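Local coordinates for protein beta-1,3-glucosyltransferase (Paecilomyces sp. J18, PDB 5JVV) that probably acts as a carbohydrate-active enzyme of the family 16 glycoside hydrolase type, built on a two-sheet beta-jelly-roll fold, at residues D114-I119 and V132-G137; C139-D144 and N154-D159; F30-S35 and T66-K71. All coordinates share one frame; numbering follows the deposited sequence.

Interaction 1 of 3, residues D114-I119 and V132-G137; sequences DGEIDI and VLHTKG
His134 and Glu116 stand side by side on one face of an antiparallel beta hairpin and point the same way, a worked example of strand pairing that sets polar groups in a row. The imidazole presents its edge: His134 CD2 lies 3.6 Å from Glu116 CG, and the carboxylate and ring planes are 64° apart. With CG placed between the backbone N and the carbonyl carbon (chi1 69°), the extended Glu116 chain rises beside the ring, where its OE2 accepts a bond from Trp111 NE1. Glu116 OE1 is 2.6 Å from Asp118 OD1. Asp118 in turn runs alongside Val132, its OD2 3.5 Å from Val132 CB. Water 3 sits in the plane of the imidazole, donating to Asp118 OD2 and hydrogen-bonded to His134 NE2.

On the other face, Ile117 CG2 touches Leu133 CD1 at 3.8 Å, and both side chains reach Ile195 of the facing sheet. Four backbone bonds tie Glu116 to His134 and Asp118 to Val132, the shortest being Asp118 N to Val132 O at 2.7 Å. Beyond the strands, a long salt bridge from Asp114 OD1 to Lys136 NZ (3.6 Å) is supplemented by water 2.

Together with Glu121, Glu116 and Asp118 fit the acidic strand signature of family 16 glycoside hydrolases; Trp111 NE1 and the histidine edge at Glu116, and water 3 at Asp118, probably help to fix these two carboxylates.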
ATOM      1  N   ASP A 114      11.461   2.316 -13.336  1.00 17.05           N
ATOM      2  CA  ASP A 114      12.230   3.233 -12.492  1.00 15.60           C
ATOM      3  C   ASP A 114      12.300   2.716 -11.063  1.00 14.63           C
ATOM      4  O   ASP A 114      12.915   3.346 -10.189  1.00 13.90           O
ATOM      5  CB  ASP A 114      11.603   4.628 -12.500  1.00 22.40           C
ATOM      6  CG  ASP A 114      12.179   5.517 -13.579  1.00 35.20           C
ATOM      7  OD1 ASP A 114      13.211   5.138 -14.173  1.00 38.96           O
ATOM      8  OD2 ASP A 114      11.602   6.599 -13.815  1.00 43.05           O
ATOM      9  N   GLY A 115      11.663   1.574 -10.824  1.00 13.85           N
ATOM     10  CA  GLY A 115      11.576   1.016  -9.482  1.00 14.00           C
ATOM     11  C   GLY A 115      10.441   1.644  -8.688  1.00 10.73           C
ATOM     12  O   GLY A 115       9.691   2.479  -9.209  1.00 12.03           O
ATOM     13  N   GLU A 116      10.316   1.245  -7.424  1.00 11.50           N
ATOM     14  CA  GLU A 116       9.224   1.721  -6.575  1.00  8.00           C
ATOM     15  C   GLU A 116       9.475   1.348  -5.120  1.00  8.78           C
ATOM     16  O   GLU A 116      10.288   0.462  -4.821  1.00  9.15           O
ATOM     17  CB  GLU A 116       7.890   1.116  -7.030  1.00  9.67           C
ATOM     18  CG  GLU A 116       7.769  -0.375  -6.769  1.00 10.09           C
ATOM     19  CD  GLU A 116       6.604  -1.006  -7.498  1.00 11.82           C
ATOM     20  OE1 GLU A 116       5.551  -1.278  -6.874  1.00 14.14           O
ATOM     21  OE2 GLU A 116       6.729  -1.230  -8.716  1.00 13.14           O
ATOM     22  N   ILE A 117       8.777   2.036  -4.216  1.00 10.25           N
ATOM     23  CA  ILE A 117       8.806   1.707  -2.800  1.00  9.63           C
ATOM     24  C   ILE A 117       7.413   1.249  -2.389  1.00  9.76           C
ATOM     25  O   ILE A 117       6.463   2.020  -2.475  1.00  9.51           O
ATOM     26  CB  ILE A 117       9.185   2.931  -1.945  1.00  9.07           C
ATOM     27  CG1 ILE A 117      10.556   3.482  -2.351  1.00 11.47           C
ATOM     28  CG2 ILE A 117       9.164   2.581  -0.456  1.00  9.25           C
ATOM     29  CD1 ILE A 117      10.751   4.921  -1.915  1.00 13.21           C
ATOM     30  N   ASP A 118       7.278  -0.003  -1.965  1.00  8.67           N
ATOM     31  CA  ASP A 118       5.964  -0.510  -1.559  1.00  8.98           C
ATOM     32  C   ASP A 118       5.918  -0.568  -0.046  1.00  7.33           C
ATOM     33  O   ASP A 118       6.598  -1.402   0.561  1.00  8.90           O
ATOM     34  CB  ASP A 118       5.703  -1.905  -2.146  1.00  9.38           C
ATOM     35  CG  ASP A 118       5.815  -1.935  -3.658  1.00 14.12           C
ATOM     36  OD1 ASP A 118       5.431  -0.942  -4.300  1.00 13.29           O
ATOM     37  OD2 ASP A 118       6.303  -2.943  -4.201  1.00 21.64           O
ATOM     38  N   ILE A 119       5.143   0.336   0.557  1.00  7.32           N
ATOM     39  CA  ILE A 119       5.113   0.486   2.011  1.00  7.48           C
ATOM     40  C   ILE A 119       4.145  -0.500   2.667  1.00  9.98           C
ATOM     41  O   ILE A 119       4.504  -1.186   3.636  1.00  9.17           O
ATOM     42  CB  ILE A 119       4.747   1.922   2.404  1.00  8.29           C
ATOM     43  CG1 ILE A 119       5.777   2.899   1.817  1.00  8.76           C
ATOM     44  CG2 ILE A 119       4.702   2.069   3.929  1.00  9.26           C
ATOM     45  CD1 ILE A 119       5.357   4.361   1.960  1.00 10.75           C
ATOM     46  N   VAL A 132       8.283  -3.937   0.081  1.00  9.46           N
ATOM     47  CA  VAL A 132       9.110  -4.302  -1.074  1.00 10.42           C
ATOM     48  C   VAL A 132       9.752  -3.060  -1.677  1.00 12.41           C
ATOM     49  O   VAL A 132       9.085  -2.036  -1.837  1.00 13.83           O
ATOM     50  CB  VAL A 132       8.265  -4.958  -2.197  1.00 13.52           C
ATOM     51  CG1 VAL A 132       9.175  -5.538  -3.287  1.00 13.31           C
ATOM     52  CG2 VAL A 132       7.356  -6.046  -1.649  1.00 16.10           C
ATOM     53  N   LEU A 133      11.040  -3.142  -2.010  1.00  8.34           N
ATOM     54  CA  LEU A 133      11.634  -2.141  -2.891  1.00 10.98           C
ATOM     55  C   LEU A 133      12.044  -2.803  -4.197  1.00 11.61           C
ATOM     56  O   LEU A 133      12.439  -3.972  -4.211  1.00 11.68           O
ATOM     57  CB  LEU A 133      12.862  -1.484  -2.253  1.00 13.36           C
ATOM     58  CG  LEU A 133      12.651  -0.158  -1.517  1.00 13.43           C
ATOM     59  CD1 LEU A 133      11.640  -0.276  -0.380  1.00 14.55           C
ATOM     60  CD2 LEU A 133      13.982   0.384  -0.992  1.00 13.39           C
ATOM     61  N   HIS A 134      11.927  -2.055  -5.289  1.00 10.38           N
ATOM     62  CA  HIS A 134      12.510  -2.444  -6.565  1.00 11.28           C
ATOM     63  C   HIS A 134      13.383  -1.281  -6.979  1.00 12.15           C
ATOM     64  O   HIS A 134      12.922  -0.138  -6.980  1.00 13.21           O
ATOM     65  CB  HIS A 134      11.425  -2.661  -7.629  1.00 14.79           C
ATOM     66  CG  HIS A 134      10.438  -3.736  -7.289  1.00 14.66           C
ATOM     67  ND1 HIS A 134      10.663  -5.067  -7.564  1.00 16.04           N
ATOM     68  CD2 HIS A 134       9.213  -3.672  -6.717  1.00 18.22           C
ATOM     69  CE1 HIS A 134       9.622  -5.777  -7.170  1.00 15.05           C
ATOM     70  NE2 HIS A 134       8.729  -4.955  -6.651  1.00 14.37           N
ATOM     71  N   THR A 135      14.638  -1.556  -7.319  1.00 11.92           N
ATOM     72  CA  THR A 135      15.574  -0.493  -7.676  1.00 10.13           C
ATOM     73  C   THR A 135      16.144  -0.720  -9.068  1.00  9.14           C
ATOM     74  O   THR A 135      16.196  -1.858  -9.533  1.00 12.88           O
ATOM     75  CB  THR A 135      16.755  -0.408  -6.678  1.00 10.49           C
ATOM     76  OG1 THR A 135      17.461  -1.660  -6.644  1.00 11.80           O
ATOM     77  CG2 THR A 135      16.270  -0.075  -5.272  1.00 13.82           C
ATOM     78  N   LYS A 136      16.595   0.352  -9.721  1.00 11.38           N
ATOM     79  CA  LYS A 136      17.314   0.191 -10.999  1.00 13.84           C
ATOM     80  C   LYS A 136      18.716  -0.373 -10.776  1.00 13.93           C
ATOM     81  O   LYS A 136      19.165  -1.260 -11.514  1.00 17.60           O
ATOM     82  CB  LYS A 136      17.406   1.523 -11.758  1.00 18.44           C
ATOM     83  CG  LYS A 136      16.078   2.071 -12.272  1.00 21.84           C
ATOM     84  CD  LYS A 136      16.187   3.555 -12.672  1.00 25.72           C
ATOM     85  CE  LYS A 136      16.695   3.731 -14.095  1.00 37.06           C
ATOM     86  NZ  LYS A 136      16.830   5.162 -14.516  1.00 36.57           N
ATOM     87  N   GLY A 137      19.410   0.135  -9.760  1.00 15.29           N
ATOM     88  CA  GLY A 137      20.781  -0.270  -9.499  1.00 18.54           C
ATOM     89  C   GLY A 137      20.917  -1.540  -8.685  1.00 17.44           C
ATOM     90  O   GLY A 137      19.958  -2.002  -8.071  1.00 13.83           O
TER
HETATM   91  O   HOH W   1      15.327   2.655  -8.863  1.00 15.12           O
HETATM   92  O   HOH W   2      14.812   7.160 -13.803  1.00 40.53           O
HETATM   93  O   HOH W   3       6.110  -5.156  -5.549  1.00 24.75           O

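Interaction 2 of 3, residues C139-D144 and N154-D159; sequences CEITSD and NQCSLD
An isolated antiparallel beta bridge at the neck of a loop, flanked by disulfides, brings residues 139-144 together with 154-159. The two chains run in opposite senses and pair at one point, Glu140 with Gln155, without forming a regular strand. Two backbone bonds frame this pair: Cys156 N donates almost straight to Cys139 O at 2.9 Å, and Ile141 N donates to Asn154 O at 3.0 Å. The latter oxygen also receives a CA-H contact from Glu140.

The inner side is sulfur and hydrocarbon. Cys139 CB packs on Cys156 CB at 4.0 Å, but the two cysteines are not joined to each other; Cys139 pairs with Cys230 and Cys156 with Cys165. Ile141 turns its CG2 branch onto Cys156 SG at 3.8 Å, while its CG1 lies over the backbone of Asn154. Phe226 and Val167 also pack against this isoleucine.

The outer side is polar. Glu140 extends fully, with CG opposite its own backbone N (chi1 178°), and both amides, of Asn154 and Gln155, reach its aliphatic part. Asn154 lies alongside it, ND2 3.6 Å from Glu140 OE1, with amide and carboxylate planes 60° apart. Gln155 bends at chi2 (-75°) and slants across the aliphatic part, placing NE2 3.8 Å from Glu140 CB. Waters complete the links: water 5 donates to Glu140 OE2 and accepts from Gln155 NE2, and water 4 donates to Gln155 OE1 while accepting from Ser157 N and, at 3.2 Å, from Cys139 N.

The arrangement is that of an isolated beta bridge at the base of the excursion between strands 130-134 and 165-168, each side tied by its own disulfide to another part of the chain.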
ATOM      1  N   CYS A 139      21.455  -3.409  -5.615  1.00 11.79           N
ATOM      2  CA  CYS A 139      21.251  -3.063  -4.215  1.00 10.72           C
ATOM      3  C   CYS A 139      20.896  -4.324  -3.454  1.00 11.22           C
ATOM      4  O   CYS A 139      19.857  -4.935  -3.725  1.00 11.93           O
ATOM      5  CB  CYS A 139      20.077  -2.080  -4.078  1.00 12.12           C
ATOM      6  SG  CYS A 139      20.322  -0.438  -4.775  1.00 14.22           S
ATOM      7  N   GLU A 140      21.747  -4.715  -2.517  1.00  9.24           N
ATOM      8  CA  GLU A 140      21.455  -5.818  -1.604  1.00 13.60           C
ATOM      9  C   GLU A 140      21.212  -5.239  -0.219  1.00 11.91           C
ATOM     10  O   GLU A 140      22.060  -4.512   0.308  1.00 11.94           O
ATOM     11  CB  GLU A 140      22.636  -6.799  -1.545  1.00 12.91           C
ATOM     12  CG  GLU A 140      22.429  -7.967  -0.570  1.00 11.55           C
ATOM     13  CD  GLU A 140      23.708  -8.729  -0.227  1.00 13.00           C
ATOM     14  OE1 GLU A 140      23.659  -9.578   0.698  1.00 18.23           O
ATOM     15  OE2 GLU A 140      24.767  -8.487  -0.859  1.00 13.44           O
ATOM     16  N   ILE A 141      20.066  -5.545   0.384  1.00 11.19           N
ATOM     17  CA  ILE A 141      19.805  -5.080   1.747  1.00 10.32           C
ATOM     18  C   ILE A 141      20.453  -6.042   2.745  1.00 13.69           C
ATOM     19  O   ILE A 141      20.392  -7.268   2.579  1.00 14.83           O
ATOM     20  CB  ILE A 141      18.298  -4.878   2.042  1.00  9.25           C
ATOM     21  CG1 ILE A 141      17.482  -6.143   1.748  1.00 12.21           C
ATOM     22  CG2 ILE A 141      17.742  -3.740   1.199  1.00 10.59           C
ATOM     23  CD1 ILE A 141      16.024  -6.013   2.228  1.00 13.94           C
ATOM     24  N   THR A 142      21.102  -5.488   3.762  1.00 11.93           N
ATOM     25  CA  THR A 142      21.925  -6.285   4.670  1.00 14.82           C
ATOM     26  C   THR A 142      21.718  -5.912   6.139  1.00 20.01           C
ATOM     27  O   THR A 142      22.595  -6.153   6.976  1.00 19.02           O
ATOM     28  CB  THR A 142      23.427  -6.136   4.343  1.00 15.18           C
ATOM     29  OG1 THR A 142      23.821  -4.760   4.484  1.00 15.20           O
ATOM     30  CG2 THR A 142      23.726  -6.600   2.919  1.00 15.06           C
ATOM     31  N   SER A 143      20.562  -5.331   6.449  1.00 16.49           N
ATOM     32  CA  SER A 143      20.298  -4.841   7.801  1.00 14.13           C
ATOM     33  C   SER A 143      19.243  -5.669   8.539  1.00 16.48           C
ATOM     34  O   SER A 143      18.495  -5.134   9.358  1.00 20.68           O
ATOM     35  CB  SER A 143      19.890  -3.362   7.762  1.00 18.36           C
ATOM     36  OG  SER A 143      20.986  -2.553   7.356  1.00 20.53           O
ATOM     37  N   ASP A 144      19.195  -6.973   8.260  1.00 23.79           N
ATOM     38  CA  ASP A 144      18.201  -7.863   8.876  1.00 31.35           C
ATOM     39  C   ASP A 144      18.374  -7.952  10.399  1.00 37.42           C
ATOM     40  O   ASP A 144      17.507  -8.475  11.107  1.00 42.82           O
ATOM     41  CB  ASP A 144      18.219  -9.257   8.210  1.00 36.25           C
ATOM     42  CG  ASP A 144      17.131 -10.195   8.752  1.00 37.29           C
ATOM     43  OD1 ASP A 144      15.939 -10.049   8.374  1.00 22.87           O
ATOM     44  OD2 ASP A 144      17.471 -11.098   9.547  1.00 39.95           O
ATOM     45  N   ASN A 154      16.686 -10.526  -0.629  1.00 13.64           N
ATOM     46  CA  ASN A 154      17.600  -9.416  -0.357  1.00 11.83           C
ATOM     47  C   ASN A 154      18.126  -8.594  -1.539  1.00 12.30           C
ATOM     48  O   ASN A 154      18.832  -7.620  -1.327  1.00 13.77           O
ATOM     49  CB  ASN A 154      18.767  -9.858   0.538  1.00 19.13           C
ATOM     50  CG  ASN A 154      19.668 -10.876  -0.127  1.00 22.68           C
ATOM     51  OD1 ASN A 154      19.539 -11.161  -1.316  1.00 24.42           O
ATOM     52  ND2 ASN A 154      20.584 -11.438   0.648  1.00 28.00           N
ATOM     53  N   GLN A 155      17.798  -8.967  -2.772  1.00 10.85           N
ATOM     54  CA  GLN A 155      18.246  -8.190  -3.933  1.00 10.95           C
ATOM     55  C   GLN A 155      17.119  -7.332  -4.494  1.00 14.36           C
ATOM     56  O   GLN A 155      16.103  -7.857  -4.949  1.00 14.17           O
ATOM     57  CB  GLN A 155      18.794  -9.110  -5.029  1.00 11.76           C
ATOM     58  CG  GLN A 155      20.007  -9.928  -4.599  1.00 11.32           C
ATOM     59  CD  GLN A 155      21.287  -9.108  -4.518  1.00 11.93           C
ATOM     60  OE1 GLN A 155      21.358  -7.983  -5.016  1.00 14.49           O
ATOM     61  NE2 GLN A 155      22.317  -9.689  -3.916  1.00 12.79           N
ATOM     62  N   CYS A 156      17.306  -6.014  -4.473  1.00 11.39           N
ATOM     63  CA  CYS A 156      16.266  -5.082  -4.908  1.00 13.02           C
ATOM     64  C   CYS A 156      16.172  -4.865  -6.413  1.00 14.60           C
ATOM     65  O   CYS A 156      15.124  -4.465  -6.905  1.00 12.57           O
ATOM     66  CB  CYS A 156      16.455  -3.715  -4.246  1.00 14.53           C
ATOM     67  SG  CYS A 156      16.651  -3.710  -2.463  1.00 12.29           S
ATOM     68  N   SER A 157      17.254  -5.106  -7.150  1.00 14.96           N
ATOM     69  CA  SER A 157      17.304  -4.641  -8.537  1.00 10.61           C
ATOM     70  C   SER A 157      16.378  -5.384  -9.484  1.00 11.46           C
ATOM     71  O   SER A 157      16.141  -6.579  -9.329  1.00 14.12           O
ATOM     72  CB  SER A 157      18.727  -4.651  -9.088  1.00 18.52           C
ATOM     73  OG  SER A 157      19.188  -5.970  -9.255  1.00 24.46           O
ATOM     74  N   LEU A 158      15.846  -4.643 -10.450  1.00 14.26           N
ATOM     75  CA  LEU A 158      14.978  -5.212 -11.469  1.00 17.63           C
ATOM     76  C   LEU A 158      15.766  -6.223 -12.271  1.00 22.77           C
ATOM     77  O   LEU A 158      15.238  -7.267 -12.675  1.00 21.93           O
ATOM     78  CB  LEU A 158      14.464  -4.106 -12.387  1.00 19.76           C
ATOM     79  CG  LEU A 158      13.498  -3.102 -11.759  1.00 21.57           C
ATOM     80  CD1 LEU A 158      13.221  -1.981 -12.742  1.00 26.57           C
ATOM     81  CD2 LEU A 158      12.207  -3.797 -11.379  1.00 22.60           C
ATOM     82  N   ASP A 159      17.042  -5.898 -12.475  1.00 20.63           N
ATOM     83  CA  ASP A 159      17.962  -6.700 -13.275  1.00 29.81           C
ATOM     84  C   ASP A 159      18.232  -8.047 -12.612  1.00 32.15           C
ATOM     85  O   ASP A 159      18.440  -9.053 -13.291  1.00 38.17           O
ATOM     86  CB  ASP A 159      19.276  -5.928 -13.459  1.00 36.46           C
ATOM     87  CG  ASP A 159      20.097  -6.428 -14.630  1.00 44.07           C
ATOM     88  OD1 ASP A 159      21.345  -6.373 -14.550  1.00 41.39           O
ATOM     89  OD2 ASP A 159      19.494  -6.866 -15.632  1.00 48.30           O
TER
HETATM   90  O   HOH W   4      19.992  -6.048  -6.571  1.00 13.02           O
HETATM   91  O   HOH W   5      25.030  -8.361  -3.643  1.00 10.72           O
HETATM   92  O   HOH W   6      22.247  -9.870   2.706  1.00 35.99           O

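Interaction 3 of 3, residues F30-S35 and T66-K71; sequences FVHYVS and TDIGRK
Arg70 O takes the shortest polar bond of this contact, 2.9 Å from His32 N, and Val31 CA adds a CA-H contact to the same oxygen at 3.3 Å. The donor stands 64° out of the carbonyl plane, so the bond approaches from above it. The motif is a parallel strand pair within a mixed sheet whose other pairings are antiparallel: Val31 is in register with Arg70, and His32 with Lys71. A second bond, Arg70 N to Phe30 O at 3.1 Å, precedes it, and the ladder goes on through Ser72, which bonds to the backbones of His32 and Val34.

His32 carries much of the side-chain contact. Its CG is swung away from the backbone N (chi1 -170°), which lays the imidazole between two aliphatic groups: Ile68 CD1 sits over one face, 4.1 Å from the ring centroid, and Val34 CG1 lies over the opposite face. Lys71 runs beside His32 in the same direction, its CG 3.9 Å from His32 CB, and its extended chain leads on to a salt bridge with Glu42. Arg70 instead leaves the contact, bending at chi3 so that its guanidinium can bond to the carbonyls of Val277, Asp58 and Asn61. Thus the backbones bind each other while the two cationic ends fasten the strand to neighbouring loops and a helix end.

Just before the strand, the chain makes an Asx turn, with Gly69 N donating to Asp67 OD2. With no side chain on Gly69, the backbones close to 3.4 Å between its CA and Phe30 C. The Phe30 ring packs on Ile274, Val277 and Ala278 of helix 269-279, and Gly69 CA lies over it in a CH-pi contact, 3.6 Å from its centroid and 6° off the normal.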
ATOM      1  N   PHE A  30      -8.513  -7.104 -12.360  1.00  9.08           N
ATOM      2  CA  PHE A  30      -9.942  -7.080 -12.633  1.00  8.55           C
ATOM      3  C   PHE A  30     -10.548  -5.939 -11.822  1.00  8.20           C
ATOM      4  O   PHE A  30     -11.315  -6.155 -10.871  1.00  9.29           O
ATOM      5  CB  PHE A  30     -10.552  -8.430 -12.251  1.00  8.81           C
ATOM      6  CG  PHE A  30     -12.007  -8.579 -12.607  1.00  9.02           C
ATOM      7  CD1 PHE A  30     -12.414  -8.664 -13.932  1.00 12.07           C
ATOM      8  CD2 PHE A  30     -12.972  -8.665 -11.606  1.00  9.15           C
ATOM      9  CE1 PHE A  30     -13.747  -8.819 -14.250  1.00 12.08           C
ATOM     10  CE2 PHE A  30     -14.310  -8.819 -11.915  1.00 10.25           C
ATOM     11  CZ  PHE A  30     -14.704  -8.899 -13.239  1.00 10.19           C
ATOM     12  N   VAL A  31     -10.176  -4.719 -12.201  1.00  9.30           N
ATOM     13  CA  VAL A  31     -10.568  -3.518 -11.475  1.00  7.72           C
ATOM     14  C   VAL A  31     -11.015  -2.480 -12.494  1.00  8.29           C
ATOM     15  O   VAL A  31     -10.515  -2.443 -13.622  1.00 10.75           O
ATOM     16  CB  VAL A  31      -9.366  -2.964 -10.651  1.00  9.13           C
ATOM     17  CG1 VAL A  31      -8.261  -2.477 -11.574  1.00  8.64           C
ATOM     18  CG2 VAL A  31      -9.807  -1.861  -9.715  1.00  9.17           C
ATOM     19  N   HIS A  32     -11.957  -1.638 -12.087  1.00  9.36           N
ATOM     20  CA  HIS A  32     -12.403  -0.520 -12.897  1.00  9.83           C
ATOM     21  C   HIS A  32     -12.131   0.739 -12.087  1.00 11.85           C
ATOM     22  O   HIS A  32     -12.924   1.131 -11.226  1.00 11.84           O
ATOM     23  CB  HIS A  32     -13.891  -0.666 -13.206  1.00  9.48           C
ATOM     24  CG  HIS A  32     -14.412   0.296 -14.234  1.00 13.22           C
ATOM     25  ND1 HIS A  32     -13.689   1.374 -14.695  1.00 21.39           N
ATOM     26  CD2 HIS A  32     -15.594   0.323 -14.896  1.00 17.45           C
ATOM     27  CE1 HIS A  32     -14.405   2.029 -15.592  1.00 20.76           C
ATOM     28  NE2 HIS A  32     -15.563   1.413 -15.734  1.00 23.50           N
ATOM     29  N   TYR A  33     -10.994   1.360 -12.355  1.00  8.90           N
ATOM     30  CA  TYR A  33     -10.618   2.569 -11.643  1.00  7.77           C
ATOM     31  C   TYR A  33     -11.463   3.729 -12.163  1.00 12.67           C
ATOM     32  O   TYR A  33     -11.557   3.940 -13.379  1.00 13.24           O
ATOM     33  CB  TYR A  33      -9.143   2.847 -11.863  1.00 11.20           C
ATOM     34  CG  TYR A  33      -8.206   2.041 -10.989  1.00  8.89           C
ATOM     35  CD1 TYR A  33      -8.492   1.795  -9.647  1.00  9.19           C
ATOM     36  CD2 TYR A  33      -7.018   1.543 -11.506  1.00  9.23           C
ATOM     37  CE1 TYR A  33      -7.601   1.075  -8.849  1.00  9.52           C
ATOM     38  CE2 TYR A  33      -6.135   0.820 -10.719  1.00  9.29           C
ATOM     39  CZ  TYR A  33      -6.433   0.594  -9.393  1.00 10.36           C
ATOM     40  OH  TYR A  33      -5.541  -0.108  -8.608  1.00  9.22           O
ATOM     41  N   VAL A  34     -12.073   4.479 -11.251  1.00 10.24           N
ATOM     42  CA  VAL A  34     -12.996   5.555 -11.640  1.00  8.79           C
ATOM     43  C   VAL A  34     -12.578   6.932 -11.119  1.00 10.04           C
ATOM     44  O   VAL A  34     -11.776   7.049 -10.191  1.00 11.16           O
ATOM     45  CB  VAL A  34     -14.439   5.259 -11.207  1.00 12.67           C
ATOM     46  CG1 VAL A  34     -14.937   3.984 -11.881  1.00 12.00           C
ATOM     47  CG2 VAL A  34     -14.534   5.144  -9.686  1.00 12.85           C
ATOM     48  N   SER A  35     -13.131   7.977 -11.733  1.00 12.52           N
ATOM     49  CA  SER A  35     -12.818   9.353 -11.363  1.00 12.35           C
ATOM     50  C   SER A  35     -13.397   9.671 -10.001  1.00 11.09           C
ATOM     51  O   SER A  35     -14.251   8.935  -9.492  1.00 12.90           O
ATOM     52  CB  SER A  35     -13.382  10.329 -12.388  1.00 12.82           C
ATOM     53  OG  SER A  35     -14.802  10.308 -12.361  1.00 14.69           O
ATOM     54  N   THR A  66     -16.339 -10.850 -18.058  1.00 15.04           N
ATOM     55  CA  THR A  66     -15.622 -10.081 -19.072  1.00 14.64           C
ATOM     56  C   THR A  66     -15.814  -8.570 -18.904  1.00 16.63           C
ATOM     57  O   THR A  66     -15.526  -7.789 -19.810  1.00 19.73           O
ATOM     58  CB  THR A  66     -15.987 -10.544 -20.507  1.00 13.64           C
ATOM     59  OG1 THR A  66     -17.394 -10.412 -20.731  1.00 14.68           O
ATOM     60  CG2 THR A  66     -15.596 -11.997 -20.704  1.00 14.70           C
ATOM     61  N   ASP A  67     -16.299  -8.164 -17.734  1.00 15.43           N
ATOM     62  CA  ASP A  67     -16.324  -6.758 -17.365  1.00 17.04           C
ATOM     63  C   ASP A  67     -14.882  -6.280 -17.218  1.00 12.97           C
ATOM     64  O   ASP A  67     -13.966  -7.095 -17.044  1.00 12.53           O
ATOM     65  CB  ASP A  67     -17.058  -6.595 -16.029  1.00 14.70           C
ATOM     66  CG  ASP A  67     -17.624  -5.206 -15.829  1.00 35.17           C
ATOM     67  OD1 ASP A  67     -18.842  -5.024 -16.046  1.00 40.66           O
ATOM     68  OD2 ASP A  67     -16.853  -4.301 -15.449  1.00 39.01           O
ATOM     69  N   ILE A  68     -14.677  -4.964 -17.273  1.00 13.86           N
ATOM     70  CA  ILE A  68     -13.371  -4.371 -17.008  1.00 13.87           C
ATOM     71  C   ILE A  68     -12.893  -4.807 -15.625  1.00 11.11           C
ATOM     72  O   ILE A  68     -11.735  -5.183 -15.440  1.00 12.88           O
ATOM     73  CB  ILE A  68     -13.447  -2.822 -17.067  1.00 17.11           C
ATOM     74  CG1 ILE A  68     -13.793  -2.361 -18.487  1.00 25.47           C
ATOM     75  CG2 ILE A  68     -12.143  -2.195 -16.617  1.00 20.06           C
ATOM     76  CD1 ILE A  68     -14.052  -0.866 -18.615  1.00 26.96           C
ATOM     77  N   GLY A  69     -13.805  -4.750 -14.658  1.00 12.13           N
ATOM     78  CA  GLY A  69     -13.488  -5.199 -13.316  1.00 10.97           C
ATOM     79  C   GLY A  69     -14.354  -4.529 -12.277  1.00  8.78           C
ATOM     80  O   GLY A  69     -15.258  -3.752 -12.599  1.00 12.56           O
ATOM     81  N   ARG A  70     -14.077  -4.832 -11.015  1.00  8.56           N
ATOM     82  CA  ARG A  70     -14.855  -4.277  -9.913  1.00  7.92           C
ATOM     83  C   ARG A  70     -14.354  -2.869  -9.621  1.00  9.34           C
ATOM     84  O   ARG A  70     -13.147  -2.631  -9.581  1.00  9.26           O
ATOM     85  CB  ARG A  70     -14.711  -5.173  -8.674  1.00  9.16           C
ATOM     86  CG  ARG A  70     -15.502  -4.696  -7.465  1.00  8.51           C
ATOM     87  CD  ARG A  70     -15.727  -5.816  -6.425  1.00 10.07           C
ATOM     88  NE  ARG A  70     -16.568  -6.898  -6.945  1.00  7.98           N
ATOM     89  CZ  ARG A  70     -17.878  -6.809  -7.188  1.00  9.93           C
ATOM     90  NH1 ARG A  70     -18.548  -5.681  -6.961  1.00 10.41           N
ATOM     91  NH2 ARG A  70     -18.529  -7.865  -7.669  1.00  9.76           N
ATOM     92  N   LYS A  71     -15.279  -1.929  -9.427  1.00 11.07           N
ATOM     93  CA  LYS A  71     -14.896  -0.525  -9.272  1.00  8.83           C
ATOM     94  C   LYS A  71     -14.108  -0.233  -8.012  1.00  8.50           C
ATOM     95  O   LYS A  71     -14.403  -0.741  -6.929  1.00  9.93           O
ATOM     96  CB  LYS A  71     -16.124   0.381  -9.328  1.00  8.70           C
ATOM     97  CG  LYS A  71     -16.696   0.489 -10.727  1.00 13.37           C
ATOM     98  CD  LYS A  71     -18.082   1.083 -10.681  1.00 15.62           C
ATOM     99  CE  LYS A  71     -18.647   1.217 -12.073  1.00 18.39           C
ATOM    100  NZ  LYS A  71     -20.052   1.725 -12.009  1.00 23.93           N
TER

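Overall arrangement
Interactions 1 and 2 form one continuous patch, their centres 10 Å apart. Thr135, at the end of the hairpin, probably hydrogen-bonds through its N to Cys156 O and through its O to Leu158 N, each at 3.0 Å, so the loop neck is tied directly to the end of the hairpin. Interaction 3 is remote: its centre lies 26 Å from that of interaction 1 and 34 Å from that of interaction 2. It nevertheless reaches the same mixed sheet as interaction 1, through strands 70-77, 240-247, 100-107 and 116-121. By the family signature, the face of interaction 1 that carries Glu116 and Asp118 probably lines the active-site cleft; nearest atoms of interaction 3 stay about 11 Å from that contact.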